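Local coordinates for protein Aar187cp (PDB 3ZIL) that probably regulates sister-chromatid cohesion by acting on cohesin, as the fungal Wpl1 (Wapl) protein, of which this chain is the helical C-terminal Wap1 domain, at residues T17-D25 with N53-V61; E225-N236 with N276-N287. All coordinates share one frame; numbering follows the deposited sequence.

Contact 1 (T17-D25 with N53-V61); sequences TLKYSEDLD and NEDLCQYIV
Tyr20 reaches from the first turn of helix 20-27 to the start of helix 54-72, and each part of its side chain meets something different. Its CB lies over the face of the Tyr59 ring, 3.9 Å from the ring centroid, a CH-pi contact. CG stands anti to the carbonyl carbon (chi1 -65°), a torsion that carries the ring across to the other helix. There one face rests on the backbone of Leu56, whose CA is 4.2 Å from the Tyr20 centroid, while CE of Lys19 covers the opposite face. On the ring's flanks CD1 meets Leu56 CD1, CD2 lies beside CB of Tyr59, and Asp55 OD2 lies at the ring edge by CE2, near the ring plane. At the tip, Tyr20 OH accepts from Asn53 ND2 at 2.8 Å, almost straight at 178° and in the amide plane. Tyr20 OH in turn donates to Asp55 OD2 at 2.9 Å, on the anti side and somewhat out of the carboxylate plane.

Asn53 is also the N-cap of helix 54-72: its OD1 takes the amide N of Leu56 at 3.0 Å, so one amide both caps that helix and grips the tyrosine. The short helix segments cross at 77° in this all-helical Wap1 domain, near the beginning of the modelled chain. A phenylalanine here would probably leave Asn53 ND2 and Asp55 OD2 without their shared hydroxyl partner, and Asp55 freer to turn. Deeper along the helices, Leu24 CD1 meets the edge of Tyr59 and, 4.0 Å away, CG1 of Ile60. Tyr59 OH ends beside Ser21 CB, at 3.3 Å.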
loop_
_atom_site.group_PDB
_atom_site.type_symbol
_atom_site.label_atom_id
_atom_site.label_comp_id
_atom_site.label_asym_id
_atom_site.label_seq_id
_atom_site.Cartn_x
_atom_site.Cartn_y
_atom_site.Cartn_z
ATOM N N THR A 17 30.104 -12.689 -28.089
ATOM C CA THR A 17 31.098 -12.209 -29.085
ATOM C C THR A 17 32.082 -11.174 -28.481
ATOM O O THR A 17 31.912 -10.720 -27.343
ATOM C CB THR A 17 30.398 -11.604 -30.341
ATOM O OG1 THR A 17 29.506 -10.543 -29.949
ATOM C CG2 THR A 17 29.647 -12.689 -31.182
ATOM N N LEU A 18 33.150 -10.877 -29.229
ATOM C CA LEU A 18 33.863 -9.598 -29.152
ATOM C C LEU A 18 32.953 -8.667 -29.959
ATOM O O LEU A 18 32.056 -9.135 -30.693
ATOM C CB LEU A 18 35.281 -9.684 -29.790
ATOM C CG LEU A 18 36.110 -8.431 -30.211
ATOM C CD1 LEU A 18 36.773 -7.677 -29.052
ATOM C CD2 LEU A 18 37.149 -8.763 -31.274
ATOM N N LYS A 19 33.206 -7.363 -29.857
ATOM C CA LYS A 19 32.238 -6.339 -30.240
ATOM C C LYS A 19 31.631 -6.009 -28.880
ATOM O O LYS A 19 32.040 -5.027 -28.282
ATOM C CB LYS A 19 31.199 -6.812 -31.294
ATOM C CG LYS A 19 29.915 -5.970 -31.446
ATOM C CD LYS A 19 28.856 -6.673 -32.318
ATOM C CE LYS A 19 28.613 -8.139 -31.923
ATOM N NZ LYS A 19 28.079 -9.059 -32.983
ATOM N N TYR A 20 30.741 -6.854 -28.345
ATOM C CA TYR A 20 30.110 -6.536 -27.043
ATOM C C TYR A 20 31.158 -6.386 -25.948
ATOM O O TYR A 20 31.117 -5.461 -25.158
ATOM C CB TYR A 20 29.078 -7.592 -26.652
ATOM C CG TYR A 20 27.928 -7.607 -27.585
ATOM C CD1 TYR A 20 27.474 -6.432 -28.193
ATOM C CD2 TYR A 20 27.285 -8.802 -27.889
ATOM C CE1 TYR A 20 26.402 -6.448 -29.079
ATOM C CE2 TYR A 20 26.215 -8.823 -28.764
ATOM C CZ TYR A 20 25.768 -7.645 -29.343
ATOM O OH TYR A 20 24.712 -7.720 -30.230
ATOM N N SER A 21 32.136 -7.275 -25.963
ATOM C CA SER A 21 33.157 -7.305 -24.962
ATOM C C SER A 21 34.053 -6.071 -24.998
ATOM O O SER A 21 34.415 -5.492 -23.951
ATOM C CB SER A 21 33.951 -8.594 -25.133
ATOM O OG SER A 21 34.983 -8.614 -24.192
ATOM N N GLU A 22 34.369 -5.623 -26.197
ATOM C CA GLU A 22 35.224 -4.446 -26.351
ATOM C C GLU A 22 34.396 -3.184 -26.099
ATOM O O GLU A 22 34.854 -2.257 -25.427
ATOM C CB GLU A 22 35.932 -4.461 -27.717
ATOM C CG GLU A 22 36.138 -3.099 -28.376
ATOM C CD GLU A 22 36.755 -3.197 -29.797
ATOM O OE1 GLU A 22 36.096 -3.750 -30.746
ATOM O OE2 GLU A 22 37.902 -2.685 -29.969
ATOM N N ASP A 23 33.165 -3.173 -26.587
ATOM C CA ASP A 23 32.223 -2.098 -26.273
ATOM C C ASP A 23 32.108 -1.879 -24.773
ATOM O O ASP A 23 31.997 -0.743 -24.339
ATOM C CB ASP A 23 30.810 -2.441 -26.754
ATOM C CG ASP A 23 30.659 -2.369 -28.248
ATOM O OD1 ASP A 23 31.633 -1.918 -28.950
ATOM O OD2 ASP A 23 29.555 -2.788 -28.686
ATOM N N LEU A 24 32.087 -2.969 -23.998
ATOM C CA LEU A 24 31.806 -2.892 -22.568
ATOM C C LEU A 24 32.992 -2.445 -21.785
ATOM O O LEU A 24 32.845 -1.667 -20.832
ATOM C CB LEU A 24 31.331 -4.219 -22.028
ATOM C CG LEU A 24 29.850 -4.462 -22.242
ATOM C CD1 LEU A 24 29.456 -5.591 -21.284
ATOM C CD2 LEU A 24 28.972 -3.240 -21.988
ATOM N N ASP A 25 34.176 -2.908 -22.202
ATOM C CA ASP A 25 35.436 -2.379 -21.651
ATOM C C ASP A 25 35.474 -0.876 -21.821
ATOM O O ASP A 25 35.957 -0.166 -20.985
ATOM C CB ASP A 25 36.665 -2.956 -22.361
ATOM C CG ASP A 25 36.799 -4.444 -22.168
ATOM O OD1 ASP A 25 36.162 -4.993 -21.252
ATOM O OD2 ASP A 25 37.513 -5.078 -22.953
ATOM N N ASN A 53 18.999 -3.403 -28.052
ATOM C CA ASN A 53 19.683 -4.631 -28.444
ATOM C C ASN A 53 19.573 -5.706 -27.346
ATOM O O ASN A 53 20.337 -5.713 -26.354
ATOM C CB ASN A 53 21.154 -4.322 -28.872
ATOM C CG ASN A 53 21.918 -5.574 -29.243
ATOM O OD1 ASN A 53 21.376 -6.661 -29.141
ATOM N ND2 ASN A 53 23.176 -5.446 -29.646
ATOM N N GLU A 54 18.571 -6.578 -27.502
ATOM C CA GLU A 54 18.282 -7.665 -26.570
ATOM C C GLU A 54 19.506 -8.602 -26.502
ATOM O O GLU A 54 19.848 -9.157 -25.464
ATOM C CB GLU A 54 16.975 -8.380 -27.025
ATOM C CG GLU A 54 16.496 -9.562 -26.184
ATOM C CD GLU A 54 16.142 -9.175 -24.742
ATOM O OE1 GLU A 54 15.262 -8.313 -24.546
ATOM O OE2 GLU A 54 16.749 -9.717 -23.784
ATOM N N ASP A 55 20.214 -8.712 -27.618
ATOM C CA ASP A 55 21.408 -9.573 -27.695
ATOM C C ASP A 55 22.531 -9.045 -26.753
ATOM O O ASP A 55 23.213 -9.806 -26.085
ATOM C CB ASP A 55 21.849 -9.658 -29.167
ATOM C CG ASP A 55 22.865 -10.724 -29.419
ATOM O OD1 ASP A 55 22.710 -11.830 -28.894
ATOM O OD2 ASP A 55 23.827 -10.478 -30.184
ATOM N N LEU A 56 22.701 -7.735 -26.694
ATOM C CA LEU A 56 23.679 -7.121 -25.752
ATOM C C LEU A 56 23.248 -7.439 -24.299
ATOM O O LEU A 56 24.058 -7.822 -23.455
ATOM C CB LEU A 56 23.793 -5.586 -26.023
ATOM C CG LEU A 56 24.379 -4.656 -24.937
ATOM C CD1 LEU A 56 25.854 -5.015 -24.731
ATOM C CD2 LEU A 56 24.169 -3.141 -25.179
ATOM N N CYS A 57 21.950 -7.338 -24.050
ATOM C CA CYS A 57 21.396 -7.658 -22.749
ATOM C C CYS A 57 21.671 -9.110 -22.343
ATOM O O CYS A 57 22.047 -9.357 -21.222
ATOM C CB CYS A 57 19.899 -7.345 -22.656
ATOM S SG CYS A 57 19.435 -5.593 -22.804
ATOM N N GLN A 58 21.482 -10.060 -23.246
ATOM C CA GLN A 58 21.724 -11.479 -22.972
ATOM C C GLN A 58 23.192 -11.707 -22.659
ATOM O O GLN A 58 23.556 -12.300 -21.629
ATOM C CB GLN A 58 21.251 -12.334 -24.158
ATOM C CG GLN A 58 19.750 -12.618 -24.156
ATOM C CD GLN A 58 19.204 -12.943 -25.559
ATOM O OE1 GLN A 58 19.058 -12.055 -26.416
ATOM N NE2 GLN A 58 18.892 -14.219 -25.796
ATOM N N TYR A 59 24.035 -11.116 -23.497
ATOM C CA TYR A 59 25.468 -11.117 -23.290
ATOM C C TYR A 59 25.865 -10.642 -21.871
ATOM O O TYR A 59 26.559 -11.357 -21.116
ATOM C CB TYR A 59 26.174 -10.298 -24.380
ATOM C CG TYR A 59 27.651 -10.252 -24.126
ATOM C CD1 TYR A 59 28.177 -9.254 -23.319
ATOM C CD2 TYR A 59 28.527 -11.243 -24.633
ATOM C CE1 TYR A 59 29.516 -9.203 -23.018
ATOM C CE2 TYR A 59 29.904 -11.197 -24.352
ATOM C CZ TYR A 59 30.378 -10.161 -23.512
ATOM O OH TYR A 59 31.696 -9.988 -23.149
ATOM N N ILE A 60 25.449 -9.431 -21.501
ATOM C CA ILE A 60 25.699 -8.916 -20.131
ATOM C C ILE A 60 25.278 -9.935 -19.086
ATOM O O ILE A 60 26.016 -10.273 -18.121
ATOM C CB ILE A 60 24.996 -7.547 -19.911
ATOM C CG1 ILE A 60 25.633 -6.474 -20.804
ATOM C CG2 ILE A 60 25.018 -7.151 -18.430
ATOM C CD1 ILE A 60 24.742 -5.211 -20.961
ATOM N N VAL A 61 24.089 -10.482 -19.247
ATOM C CA VAL A 61 23.556 -11.233 -18.118
ATOM C C VAL A 61 24.326 -12.548 -18.046
ATOM O O VAL A 61 24.685 -13.003 -16.939
ATOM C CB VAL A 61 22.016 -11.399 -18.275
ATOM C CG1 VAL A 61 21.493 -12.578 -17.476
ATOM C CG2 VAL A 61 21.329 -10.110 -17.860
#

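Contact 2 (E225-N236 with N276-N287); sequences EGVLKCLIKLTN and NLLILQLGLLLN
Leu228 and Leu280 interlock between two nearly parallel helix segments, whose axes come within 9.2 Å at an angle of 22°. The packing is knobs-into-holes in both directions: Leu228 sits among Leu277, Leu280, Gln281 and Leu284, and Leu280 fills the hole made by Glu225, Leu228, Lys229 and Ile232. Leu284, with CG anti to its backbone nitrogen (chi1 173°), turns its methyls to helix 225-235, and CD2 comes 3.7 Å from Leu231 CB. Ile232 fits among Leu280, Gly283, Leu284 and Asn287, its CD1 3.8 Å from Leu280 CD2.

Packing is looser at the N-terminal end, where the partly exposed Glu225 lays CG against Leu280 CD1 and its OE2 approaches only CB of Asn276, at 4.0 Å. The other end is polar and hydrated. Asn287 ND2 donates to Asn236 OD1 at 2.9 Å with a straight N-H, although the donor stands 38° out of the acceptor's carbonyl plane. One water joins Thr235 O to Asn287 O. Asn236 ND2 bonds the backbone of a bound peptide, and Asn287 OD1 takes Arg370. The leucine-rich middle is thus held by close apolar packing, whereas the asparagine pair links the helices where Asn236 also bonds the peptide, consistent with a part in positioning it.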
loop_
_atom_site.group_PDB
_atom_site.type_symbol
_atom_site.label_atom_id
_atom_site.label_comp_id
_atom_site.label_asym_id
_atom_site.label_seq_id
_atom_site.Cartn_x
_atom_site.Cartn_y
_atom_site.Cartn_z
ATOM N N GLU A 225 -9.294 0.746 -2.465
ATOM C CA GLU A 225 -8.963 -0.464 -1.706
ATOM C C GLU A 225 -7.560 -0.408 -1.083
ATOM O O GLU A 225 -7.367 -0.872 0.053
ATOM C CB GLU A 225 -9.078 -1.730 -2.571
ATOM C CG GLU A 225 -10.481 -2.006 -2.992
ATOM C CD GLU A 225 -10.559 -3.301 -3.817
ATOM O OE1 GLU A 225 -9.561 -4.067 -3.881
ATOM O OE2 GLU A 225 -11.629 -3.564 -4.398
ATOM N N GLY A 226 -6.570 0.079 -1.851
ATOM C CA GLY A 226 -5.175 0.200 -1.320
ATOM C C GLY A 226 -5.092 1.001 -0.020
ATOM O O GLY A 226 -4.481 0.560 1.023
ATOM N N VAL A 227 -5.769 2.160 -0.021
ATOM C CA VAL A 227 -5.728 3.027 1.137
ATOM C C VAL A 227 -6.443 2.389 2.311
ATOM O O VAL A 227 -5.942 2.415 3.453
ATOM C CB VAL A 227 -6.414 4.405 0.805
ATOM C CG1 VAL A 227 -6.476 5.159 2.137
ATOM C CG2 VAL A 227 -5.550 5.208 -0.238
ATOM N N LEU A 228 -7.586 1.748 2.056
ATOM C CA LEU A 228 -8.306 1.119 3.143
ATOM C C LEU A 228 -7.456 0.009 3.774
ATOM O O LEU A 228 -7.517 -0.141 4.985
ATOM C CB LEU A 228 -9.670 0.517 2.664
ATOM C CG LEU A 228 -10.746 1.604 2.333
ATOM C CD1 LEU A 228 -11.820 1.032 1.391
ATOM C CD2 LEU A 228 -11.351 2.218 3.551
ATOM N N LYS A 229 -6.767 -0.822 2.963
ATOM C CA LYS A 229 -5.931 -1.842 3.552
ATOM C C LYS A 229 -4.822 -1.251 4.389
ATOM O O LYS A 229 -4.532 -1.795 5.468
ATOM C CB LYS A 229 -5.317 -2.774 2.497
ATOM C CG LYS A 229 -6.411 -3.624 1.813
ATOM C CD LYS A 229 -5.787 -4.351 0.598
ATOM C CE LYS A 229 -6.853 -4.887 -0.353
ATOM N NZ LYS A 229 -6.441 -6.163 -0.997
ATOM N N CYS A 230 -4.205 -0.147 3.927
ATOM C CA CYS A 230 -3.250 0.464 4.841
ATOM C C CYS A 230 -3.920 0.866 6.149
ATOM O O CYS A 230 -3.344 0.611 7.232
ATOM C CB CYS A 230 -2.564 1.685 4.214
ATOM S SG CYS A 230 -1.640 1.184 2.714
ATOM N N LEU A 231 -5.098 1.491 6.067
ATOM C CA LEU A 231 -5.781 2.014 7.265
ATOM C C LEU A 231 -6.139 0.855 8.206
ATOM O O LEU A 231 -5.975 0.947 9.462
ATOM C CB LEU A 231 -7.031 2.837 6.942
ATOM C CG LEU A 231 -6.839 4.245 6.395
ATOM C CD1 LEU A 231 -8.049 4.770 5.639
ATOM C CD2 LEU A 231 -6.340 5.267 7.490
ATOM N N ILE A 232 -6.590 -0.242 7.623
ATOM C CA ILE A 232 -6.908 -1.427 8.464
ATOM C C ILE A 232 -5.601 -1.921 9.192
ATOM O O ILE A 232 -5.541 -2.003 10.444
ATOM C CB ILE A 232 -7.497 -2.557 7.599
ATOM C CG1 ILE A 232 -8.902 -2.195 7.159
ATOM C CG2 ILE A 232 -7.372 -3.874 8.327
ATOM C CD1 ILE A 232 -9.420 -3.085 6.061
ATOM N N LYS A 233 -4.570 -2.181 8.402
ATOM C CA LYS A 233 -3.313 -2.591 8.911
ATOM C C LYS A 233 -2.745 -1.673 9.960
ATOM O O LYS A 233 -2.250 -2.150 10.919
ATOM C CB LYS A 233 -2.274 -2.910 7.836
ATOM C CG LYS A 233 -1.260 -3.944 8.316
ATOM C CD LYS A 233 -0.529 -4.742 7.261
ATOM C CE LYS A 233 0.657 -5.489 7.836
ATOM N NZ LYS A 233 1.725 -5.868 6.882
ATOM N N LEU A 234 -2.856 -0.374 9.779
ATOM C CA LEU A 234 -2.323 0.547 10.803
ATOM C C LEU A 234 -3.188 0.470 12.082
ATOM O O LEU A 234 -2.673 0.489 13.182
ATOM C CB LEU A 234 -2.237 1.973 10.281
ATOM C CG LEU A 234 -1.313 2.307 9.070
ATOM C CD1 LEU A 234 -1.758 3.569 8.284
ATOM C CD2 LEU A 234 0.074 2.446 9.654
ATOM N N THR A 235 -4.500 0.369 11.903
ATOM C CA THR A 235 -5.394 0.321 13.025
ATOM C C THR A 235 -5.427 -1.008 13.794
ATOM O O THR A 235 -6.131 -1.093 14.816
ATOM C CB THR A 235 -6.792 0.825 12.681
ATOM O OG1 THR A 235 -7.327 0.120 11.552
ATOM C CG2 THR A 235 -6.774 2.313 12.404
ATOM N N ASN A 236 -4.668 -2.026 13.324
ATOM C CA ASN A 236 -4.510 -3.282 14.022
ATOM C C ASN A 236 -3.759 -3.003 15.324
ATOM O O ASN A 236 -3.911 -3.718 16.292
ATOM C CB ASN A 236 -3.702 -4.317 13.206
ATOM C CG ASN A 236 -4.489 -4.934 12.048
ATOM O OD1 ASN A 236 -5.728 -4.931 12.037
ATOM N ND2 ASN A 236 -3.767 -5.548 11.100
ATOM N N ASN A 276 -16.258 -6.124 -1.944
ATOM C CA ASN A 276 -14.964 -5.932 -1.352
ATOM C C ASN A 276 -14.748 -4.593 -0.688
ATOM O O ASN A 276 -14.162 -4.517 0.379
ATOM C CB ASN A 276 -13.872 -6.223 -2.348
ATOM C CG ASN A 276 -13.769 -7.686 -2.643
ATOM O OD1 ASN A 276 -14.250 -8.536 -1.863
ATOM N ND2 ASN A 276 -13.150 -8.011 -3.773
ATOM N N LEU A 277 -15.244 -3.540 -1.313
ATOM C CA LEU A 277 -15.228 -2.227 -0.744
ATOM C C LEU A 277 -16.021 -2.146 0.569
ATOM O O LEU A 277 -15.583 -1.507 1.533
ATOM C CB LEU A 277 -15.894 -1.258 -1.712
ATOM C CG LEU A 277 -16.100 0.154 -1.128
ATOM C CD1 LEU A 277 -14.726 0.862 -1.130
ATOM C CD2 LEU A 277 -17.157 1.038 -1.822
ATOM N N LEU A 278 -17.230 -2.709 0.582
ATOM C CA LEU A 278 -17.974 -2.646 1.791
ATOM C C LEU A 278 -17.277 -3.484 2.834
ATOM O O LEU A 278 -17.252 -3.096 4.013
ATOM C CB LEU A 278 -19.391 -3.212 1.604
ATOM C CG LEU A 278 -20.395 -2.321 0.922
ATOM C CD1 LEU A 278 -21.612 -3.221 0.712
ATOM C CD2 LEU A 278 -20.793 -1.121 1.793
ATOM N N ILE A 279 -16.755 -4.662 2.433
ATOM C CA ILE A 279 -16.076 -5.504 3.442
ATOM C C ILE A 279 -14.883 -4.735 4.034
ATOM O O ILE A 279 -14.632 -4.739 5.245
ATOM C CB ILE A 279 -15.596 -6.846 2.833
ATOM C CG1 ILE A 279 -16.817 -7.813 2.561
ATOM C CG2 ILE A 279 -14.547 -7.500 3.769
ATOM C CD1 ILE A 279 -16.468 -9.037 1.680
ATOM N N LEU A 280 -14.082 -4.092 3.180
ATOM C CA LEU A 280 -12.923 -3.376 3.709
ATOM C C LEU A 280 -13.333 -2.112 4.590
ATOM O O LEU A 280 -12.737 -1.879 5.677
ATOM C CB LEU A 280 -11.965 -2.944 2.536
ATOM C CG LEU A 280 -11.278 -4.076 1.803
ATOM C CD1 LEU A 280 -10.657 -3.529 0.509
ATOM C CD2 LEU A 280 -10.181 -4.669 2.702
ATOM N N GLN A 281 -14.327 -1.308 4.141
ATOM C CA GLN A 281 -14.811 -0.254 5.015
ATOM C C GLN A 281 -15.376 -0.769 6.352
ATOM O O GLN A 281 -15.134 -0.168 7.400
ATOM C CB GLN A 281 -15.889 0.592 4.312
ATOM C CG GLN A 281 -15.407 1.177 2.983
ATOM C CD GLN A 281 -16.432 2.114 2.277
ATOM O OE1 GLN A 281 -17.634 1.977 2.414
ATOM N NE2 GLN A 281 -15.916 3.080 1.543
ATOM N N LEU A 282 -16.122 -1.890 6.327
ATOM C CA LEU A 282 -16.623 -2.458 7.599
ATOM C C LEU A 282 -15.462 -3.016 8.459
ATOM O O LEU A 282 -15.453 -2.847 9.642
ATOM C CB LEU A 282 -17.667 -3.562 7.339
ATOM C CG LEU A 282 -19.006 -2.996 6.837
ATOM C CD1 LEU A 282 -19.845 -4.005 6.032
ATOM C CD2 LEU A 282 -19.862 -2.397 7.978
ATOM N N GLY A 283 -14.502 -3.673 7.832
ATOM C CA GLY A 283 -13.322 -4.162 8.535
ATOM C C GLY A 283 -12.645 -2.954 9.168
ATOM O O GLY A 283 -12.207 -3.020 10.325
ATOM N N LEU A 284 -12.592 -1.824 8.457
ATOM C CA LEU A 284 -11.922 -0.656 9.081
ATOM C C LEU A 284 -12.777 -0.083 10.245
ATOM O O LEU A 284 -12.253 0.174 11.328
ATOM C CB LEU A 284 -11.525 0.390 8.039
ATOM C CG LEU A 284 -10.988 1.685 8.615
ATOM C CD1 LEU A 284 -9.715 1.401 9.413
ATOM C CD2 LEU A 284 -10.721 2.687 7.513
ATOM N N LEU A 285 -14.089 0.127 9.999
ATOM C CA LEU A 285 -15.006 0.384 11.102
ATOM C C LEU A 285 -14.776 -0.532 12.338
ATOM O O LEU A 285 -14.684 -0.025 13.484
ATOM C CB LEU A 285 -16.454 0.327 10.665
ATOM C CG LEU A 285 -16.797 1.598 9.842
ATOM C CD1 LEU A 285 -18.080 1.424 9.051
ATOM C CD2 LEU A 285 -16.868 2.772 10.812
ATOM N N LEU A 286 -14.749 -1.831 12.106
ATOM C CA LEU A 286 -14.605 -2.829 13.176
ATOM C C LEU A 286 -13.338 -2.599 14.015
ATOM O O LEU A 286 -13.389 -2.640 15.263
ATOM C CB LEU A 286 -14.646 -4.264 12.596
ATOM C CG LEU A 286 -14.575 -5.402 13.671
ATOM C CD1 LEU A 286 -15.835 -5.407 14.526
ATOM C CD2 LEU A 286 -14.417 -6.789 13.004
ATOM N N ASN A 287 -12.226 -2.352 13.310
ATOM C CA ASN A 287 -10.970 -2.036 13.925
ATOM C C ASN A 287 -11.135 -0.829 14.855
ATOM O O ASN A 287 -10.646 -0.827 15.970
ATOM C CB ASN A 287 -9.858 -1.813 12.883
ATOM C CG ASN A 287 -8.850 -2.984 12.869
ATOM O OD1 ASN A 287 -9.124 -4.057 13.466
ATOM N ND2 ASN A 287 -7.707 -2.799 12.187
HETATM O O HOH W 1 -8.103 -2.316 16.153
HETATM O O HOH W 2 -7.279 -6.034 14.252
#

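Both contacts join helices of the same Wap1 domain, but they share no element: 17-25 with 53-61 closes before 225-236 with 276-287 opens, and their centres are about 49 Å apart. Contact 1 is peripheral, its centre about 38 Å from the centre of the chain, and partly buried, with 424 Å² of buried surface. Contact 2 has its centre about 12 Å from the centre of the chain, buries 644 Å² and has ten buried residues among its fourteen touching ones. The helix geometry differs too: steeply crossed in contact 1, nearly aligned in contact 2. Aromatic rings and a bonded hydroxyl dominate the first; interdigitated aliphatic chains dominate the second, with polar groups gathered at one end.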